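Local coordinates for ethyl acetate hydrolase (PDB 5EFZ), which hydrolyses ethyl acetate to ethanol and acetate, as a homodimeric alpha/beta-hydrolase esterase used in the breakdown of short-chain methyl ketones, at residues His219-Phe233 / Met246-Phe258. Numbering follows the deposited sequence.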
loop_
_atom_site.group_PDB
_atom_site.type_symbol
_atom_site.label_atom_id
_atom_site.label_comp_id
_atom_site.label_asym_id
_atom_site.label_seq_id
_atom_site.Cartn_x
_atom_site.Cartn_y
_atom_site.Cartn_z
ATOM N N HIS A 219 -6.821 8.015 8.695
ATOM C CA HIS A 219 -7.410 7.776 7.388
ATOM C C HIS A 219 -6.569 8.485 6.313
ATOM O O HIS A 219 -6.200 7.880 5.296
ATOM C CB HIS A 219 -8.842 8.319 7.429
ATOM C CG HIS A 219 -9.709 7.954 6.260
ATOM N ND1 HIS A 219 -10.362 6.752 6.176
ATOM C CD2 HIS A 219 -10.070 8.672 5.171
ATOM C CE1 HIS A 219 -11.109 6.738 5.073
ATOM N NE2 HIS A 219 -10.934 7.878 4.443
ATOM N N ALA A 220 -6.231 9.751 6.579
ATOM C CA ALA A 220 -5.377 10.514 5.660
ATOM C C ALA A 220 -3.995 9.875 5.495
ATOM O O ALA A 220 -3.445 9.863 4.392
ATOM C CB ALA A 220 -5.225 11.962 6.135
ATOM N N LYS A 221 -3.409 9.381 6.581
ATOM C CA LYS A 221 -2.087 8.752 6.465
ATOM C C LYS A 221 -2.152 7.497 5.600
ATOM O O LYS A 221 -1.249 7.224 4.797
ATOM C CB LYS A 221 -1.523 8.394 7.834
ATOM C CG LYS A 221 -0.960 9.557 8.611
ATOM C CD LYS A 221 -0.165 8.968 9.785
ATOM C CE LYS A 221 0.413 9.984 10.711
ATOM N NZ LYS A 221 1.135 9.287 11.840
ATOM N N LEU A 222 -3.221 6.719 5.762
ATOM C CA LEU A 222 -3.380 5.513 4.940
ATOM C C LEU A 222 -3.543 5.870 3.476
ATOM O O LEU A 222 -3.030 5.167 2.601
ATOM C CB LEU A 222 -4.572 4.696 5.413
ATOM C CG LEU A 222 -4.351 4.017 6.750
ATOM C CD1 LEU A 222 -5.703 3.672 7.431
ATOM C CD2 LEU A 222 -3.524 2.735 6.547
ATOM N N TRP A 223 -4.266 6.947 3.195
ATOM C CA TRP A 223 -4.387 7.452 1.834
ATOM C C TRP A 223 -3.045 7.921 1.277
ATOM O O TRP A 223 -2.787 7.800 0.089
ATOM C CB TRP A 223 -5.402 8.601 1.771
ATOM C CG TRP A 223 -6.774 8.092 1.513
ATOM C CD1 TRP A 223 -7.821 8.017 2.413
ATOM C CD2 TRP A 223 -7.267 7.568 0.272
ATOM N NE1 TRP A 223 -8.940 7.491 1.783
ATOM C CE2 TRP A 223 -8.633 7.217 0.475
ATOM C CE3 TRP A 223 -6.699 7.396 -1.003
ATOM C CZ2 TRP A 223 -9.426 6.656 -0.548
ATOM C CZ3 TRP A 223 -7.498 6.836 -2.025
ATOM C CH2 TRP A 223 -8.848 6.500 -1.786
ATOM N N THR A 224 -2.182 8.453 2.131
ATOM C CA THR A 224 -0.871 8.876 1.661
ATOM C C THR A 224 -0.029 7.654 1.261
ATOM O O THR A 224 0.737 7.687 0.281
ATOM C CB THR A 224 -0.116 9.672 2.743
ATOM O OG1 THR A 224 -0.977 10.710 3.267
ATOM C CG2 THR A 224 1.172 10.306 2.144
ATOM N N LEU A 225 -0.145 6.603 2.057
ATOM C CA LEU A 225 0.577 5.359 1.842
ATOM C C LEU A 225 0.186 4.686 0.506
ATOM O O LEU A 225 1.050 4.180 -0.219
ATOM C CB LEU A 225 0.299 4.383 3.000
ATOM C CG LEU A 225 0.905 2.991 2.837
ATOM C CD1 LEU A 225 2.441 3.058 2.923
ATOM C CD2 LEU A 225 0.382 2.050 3.877
ATOM N N MET A 226 -1.112 4.667 0.209
ATOM C CA MET A 226 -1.649 3.891 -0.928
ATOM C C MET A 226 -2.079 4.748 -2.125
ATOM O O MET A 226 -2.264 4.221 -3.203
ATOM C CB MET A 226 -2.882 3.057 -0.488
ATOM C CG MET A 226 -2.531 1.931 0.502
ATOM S SD MET A 226 -1.494 0.665 -0.215
ATOM C CE MET A 226 -2.503 0.036 -1.555
ATOM N N GLY A 227 -2.220 6.042 -1.934
ATOM C CA GLY A 227 -2.889 6.871 -2.932
ATOM C C GLY A 227 -1.983 7.457 -3.992
ATOM O O GLY A 227 -2.464 7.958 -5.014
ATOM N N TRP A 228 -0.671 7.412 -3.750
ATOM C CA TRP A 228 0.280 8.016 -4.710
ATOM C C TRP A 228 1.133 6.894 -5.265
ATOM O O TRP A 228 0.592 5.942 -5.838
ATOM C CB TRP A 228 1.106 9.120 -4.034
ATOM C CG TRP A 228 0.229 10.215 -3.396
ATOM C CD1 TRP A 228 -0.136 10.327 -2.073
ATOM C CD2 TRP A 228 -0.395 11.309 -4.080
ATOM N NE1 TRP A 228 -0.928 11.453 -1.890
ATOM C CE2 TRP A 228 -1.115 12.055 -3.114
ATOM C CE3 TRP A 228 -0.390 11.745 -5.421
ATOM C CZ2 TRP A 228 -1.838 13.216 -3.444
ATOM C CZ3 TRP A 228 -1.127 12.894 -5.754
ATOM C CH2 TRP A 228 -1.819 13.633 -4.755
ATOM N N SER A 229 2.458 6.963 -5.132
ATOM C CA SER A 229 3.292 5.800 -5.415
ATOM C C SER A 229 4.644 5.984 -4.741
ATOM O O SER A 229 4.998 7.093 -4.349
ATOM C CB SER A 229 3.498 5.579 -6.936
ATOM O OG SER A 229 4.424 6.536 -7.428
ATOM N N PRO A 230 5.392 4.882 -4.555
ATOM C CA PRO A 230 6.751 5.070 -4.041
ATOM C C PRO A 230 7.591 5.998 -4.951
ATOM O O PRO A 230 8.402 6.786 -4.461
ATOM C CB PRO A 230 7.316 3.647 -4.024
ATOM C CG PRO A 230 6.060 2.786 -3.757
ATOM C CD PRO A 230 4.975 3.464 -4.570
ATOM N N GLU A 231 7.392 5.909 -6.261
ATOM C CA GLU A 231 8.131 6.766 -7.192
ATOM C C GLU A 231 7.775 8.245 -7.051
ATOM O O GLU A 231 8.639 9.116 -7.209
ATOM C CB GLU A 231 7.868 6.354 -8.646
ATOM C CG GLU A 231 8.766 5.267 -9.168
ATOM C CD GLU A 231 10.230 5.648 -9.106
ATOM O OE1 GLU A 231 10.774 6.235 -10.075
ATOM O OE2 GLU A 231 10.848 5.359 -8.069
ATOM N N PHE A 232 6.497 8.519 -6.797
ATOM C CA PHE A 232 6.034 9.889 -6.502
ATOM C C PHE A 232 6.943 10.535 -5.464
ATOM O O PHE A 232 7.456 11.666 -5.644
ATOM C CB PHE A 232 4.587 9.839 -6.008
ATOM C CG PHE A 232 3.968 11.194 -5.629
ATOM C CD1 PHE A 232 3.358 11.984 -6.597
ATOM C CD2 PHE A 232 3.891 11.594 -4.289
ATOM C CE1 PHE A 232 2.715 13.230 -6.255
ATOM C CE2 PHE A 232 3.267 12.784 -3.936
ATOM C CZ PHE A 232 2.682 13.613 -4.917
ATOM N N PHE A 233 7.138 9.822 -4.363
ATOM C CA PHE A 233 7.946 10.343 -3.265
ATOM C C PHE A 233 9.418 10.255 -3.537
ATOM O O PHE A 233 10.160 11.179 -3.189
ATOM C CB PHE A 233 7.602 9.618 -1.952
ATOM C CG PHE A 233 6.169 9.848 -1.533
ATOM C CD1 PHE A 233 5.765 11.105 -1.081
ATOM C CD2 PHE A 233 5.219 8.833 -1.622
ATOM C CE1 PHE A 233 4.437 11.327 -0.694
ATOM C CE2 PHE A 233 3.889 9.068 -1.266
ATOM C CZ PHE A 233 3.503 10.316 -0.807
ATOM N N MET A 246 7.972 14.941 3.487
ATOM C CA MET A 246 6.831 14.066 3.652
ATOM C C MET A 246 5.951 14.559 4.799
ATOM O O MET A 246 4.727 14.532 4.671
ATOM C CB MET A 246 7.294 12.627 3.880
ATOM C CG MET A 246 6.920 11.709 2.721
ATOM S SD MET A 246 5.211 11.092 2.745
ATOM C CE MET A 246 5.620 9.923 4.017
ATOM N N GLN A 247 6.562 15.002 5.898
ATOM C CA GLN A 247 5.757 15.494 7.019
ATOM C C GLN A 247 4.882 16.676 6.569
ATOM O O GLN A 247 3.694 16.712 6.876
ATOM C CB GLN A 247 6.629 15.890 8.217
ATOM C CG GLN A 247 5.823 16.233 9.479
ATOM C CD GLN A 247 6.681 16.427 10.740
ATOM O OE1 GLN A 247 7.903 16.253 10.721
ATOM N NE2 GLN A 247 6.024 16.757 11.852
ATOM N N MET A 248 5.447 17.623 5.819
ATOM C CA MET A 248 4.676 18.801 5.390
ATOM C C MET A 248 3.566 18.414 4.407
ATOM O O MET A 248 2.485 19.007 4.416
ATOM C CB MET A 248 5.586 19.855 4.747
ATOM C CG MET A 248 6.398 20.674 5.753
ATOM S SD MET A 248 5.351 21.210 7.133
ATOM C CE MET A 248 6.079 20.312 8.501
ATOM N N PHE A 249 3.841 17.428 3.560
ATOM C CA PHE A 249 2.847 16.925 2.610
ATOM C C PHE A 249 1.694 16.201 3.309
ATOM O O PHE A 249 0.505 16.420 3.011
ATOM C CB PHE A 249 3.519 16.003 1.606
ATOM C CG PHE A 249 2.597 15.508 0.530
ATOM C CD1 PHE A 249 2.162 16.359 -0.477
ATOM C CD2 PHE A 249 2.166 14.197 0.533
ATOM C CE1 PHE A 249 1.286 15.900 -1.482
ATOM C CE2 PHE A 249 1.319 13.729 -0.471
ATOM C CZ PHE A 249 0.871 14.578 -1.466
ATOM N N VAL A 250 2.032 15.316 4.240
ATOM C CA VAL A 250 1.005 14.616 4.997
ATOM C C VAL A 250 0.140 15.617 5.775
ATOM O O VAL A 250 -1.089 15.549 5.718
ATOM C CB VAL A 250 1.639 13.588 5.969
ATOM C CG1 VAL A 250 0.616 13.035 6.909
ATOM C CG2 VAL A 250 2.283 12.469 5.152
ATOM N N ASP A 251 0.778 16.564 6.474
ATOM C CA ASP A 251 0.021 17.512 7.277
ATOM C C ASP A 251 -0.718 18.565 6.437
ATOM O O ASP A 251 -1.887 18.850 6.694
ATOM C CB ASP A 251 0.927 18.230 8.284
ATOM C CG ASP A 251 1.483 17.298 9.337
ATOM O OD1 ASP A 251 1.043 16.126 9.412
ATOM O OD2 ASP A 251 2.377 17.747 10.086
ATOM N N GLY A 252 -0.030 19.137 5.451
ATOM C CA GLY A 252 -0.542 20.299 4.741
ATOM C C GLY A 252 -1.432 20.003 3.556
ATOM O O GLY A 252 -2.216 20.847 3.153
ATOM N N PHE A 253 -1.303 18.814 2.986
ATOM C CA PHE A 253 -2.134 18.396 1.865
ATOM C C PHE A 253 -3.159 17.331 2.327
ATOM O O PHE A 253 -4.384 17.521 2.231
ATOM C CB PHE A 253 -1.238 17.848 0.726
ATOM C CG PHE A 253 -1.963 17.567 -0.578
ATOM C CD1 PHE A 253 -2.820 16.493 -0.703
ATOM C CD2 PHE A 253 -1.728 18.355 -1.695
ATOM C CE1 PHE A 253 -3.475 16.224 -1.905
ATOM C CE2 PHE A 253 -2.366 18.100 -2.909
ATOM C CZ PHE A 253 -3.242 17.028 -3.019
ATOM N N MET A 254 -2.665 16.209 2.828
ATOM C CA MET A 254 -3.526 15.029 3.009
ATOM C C MET A 254 -4.403 15.136 4.262
ATOM O O MET A 254 -5.594 14.923 4.180
ATOM C CB MET A 254 -2.669 13.750 3.087
ATOM C CG MET A 254 -1.817 13.472 1.796
ATOM S SD MET A 254 -2.903 13.081 0.412
ATOM C CE MET A 254 -3.711 11.599 0.971
ATOM N N LYS A 255 -3.807 15.424 5.421
ATOM C CA LYS A 255 -4.633 15.591 6.613
ATOM C C LYS A 255 -5.640 16.733 6.430
ATOM O O LYS A 255 -6.796 16.634 6.820
ATOM C CB LYS A 255 -3.766 15.852 7.843
ATOM C CG LYS A 255 -2.982 14.616 8.297
ATOM C CD LYS A 255 -2.199 14.858 9.589
ATOM C CE LYS A 255 -1.447 13.596 10.007
ATOM N NZ LYS A 255 -0.667 13.863 11.239
ATOM N N ARG A 256 -5.177 17.819 5.827
ATOM C CA ARG A 256 -6.029 18.994 5.631
ATOM C C ARG A 256 -7.221 18.671 4.722
ATOM O O ARG A 256 -8.323 19.179 4.943
ATOM C CB ARG A 256 -5.192 20.149 5.061
ATOM C CG ARG A 256 -5.957 21.432 4.799
ATOM C CD ARG A 256 -5.022 22.594 4.393
ATOM N NE ARG A 256 -4.151 22.973 5.509
ATOM C CZ ARG A 256 -2.887 23.386 5.398
ATOM N NH1 ARG A 256 -2.316 23.524 4.204
ATOM N NH2 ARG A 256 -2.198 23.691 6.489
ATOM N N TYR A 257 -7.009 17.806 3.735
ATOM C CA TYR A 257 -8.071 17.417 2.791
ATOM C C TYR A 257 -9.221 16.720 3.532
ATOM O O TYR A 257 -10.395 17.043 3.325
ATOM C CB TYR A 257 -7.508 16.495 1.681
ATOM C CG TYR A 257 -8.593 15.944 0.757
ATOM C CD1 TYR A 257 -9.052 14.657 0.898
ATOM C CD2 TYR A 257 -9.153 16.742 -0.236
ATOM C CE1 TYR A 257 -10.087 14.164 0.086
ATOM C CE2 TYR A 257 -10.175 16.259 -1.057
ATOM C CZ TYR A 257 -10.617 14.970 -0.886
ATOM O OH TYR A 257 -11.618 14.471 -1.692
ATOM N N PHE A 258 -8.887 15.769 4.392
ATOM C CA PHE A 258 -9.914 14.982 5.077
ATOM C C PHE A 258 -10.440 15.639 6.348
ATOM O O PHE A 258 -11.514 15.274 6.803
ATOM C CB PHE A 258 -9.394 13.577 5.431
ATOM C CG PHE A 258 -9.298 12.654 4.234
ATOM C CD1 PHE A 258 -10.459 12.157 3.645
ATOM C CD2 PHE A 258 -8.065 12.320 3.680
ATOM C CE1 PHE A 258 -10.388 11.311 2.519
ATOM C CE2 PHE A 258 -7.978 11.460 2.560
ATOM C CZ PHE A 258 -9.151 10.989 1.975
#
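The carbonyl oxygen A220 O is gripped twice, by T224 N and T224 OG1, which arrive from opposite faces of its plane; T224 OG1 lies 2.8 Å from A220 O. The bond keeps the hydroxyl turned back on its own helix, while OG1 also rests against M254 CG. The side chain sits as a knob among M246, F249, V250 and M254; its CG2, anti to the backbone N, meets V250 CG2. A220 is small enough for helix 246-258 to come close, its CB 3.7 Å from K255 CA. M254, a flexible chain bent at chi2 and chi3, brings SD to the edge of the W228 indole, where W228 NE1 gives it a weak hydrogen bond of 3.4 Å. F249 turns its edge, offset, to the face of W228, whose six-membered ring turns its own edge to the face of F253. The flat ring of F258 takes the edge of H219 on one face, planes at 88°, and lies near parallel to W223 but slid apart, with little overlap. Replacing F258 by an alanine is likely to open a gap beside W223, a tryptophan next to the inferred catalytic H334, and leave H219's edge without its ring face. Helices 219-227 and 246-258, axes 8.6 Å apart at 117°, belong to the helical insertion between strands 170-174 and 296-300, consistent with an alpha/beta-hydrolase cap; helix 182-196 packs against H219 and W223, and E189 and E193 of the second subunit bind K221.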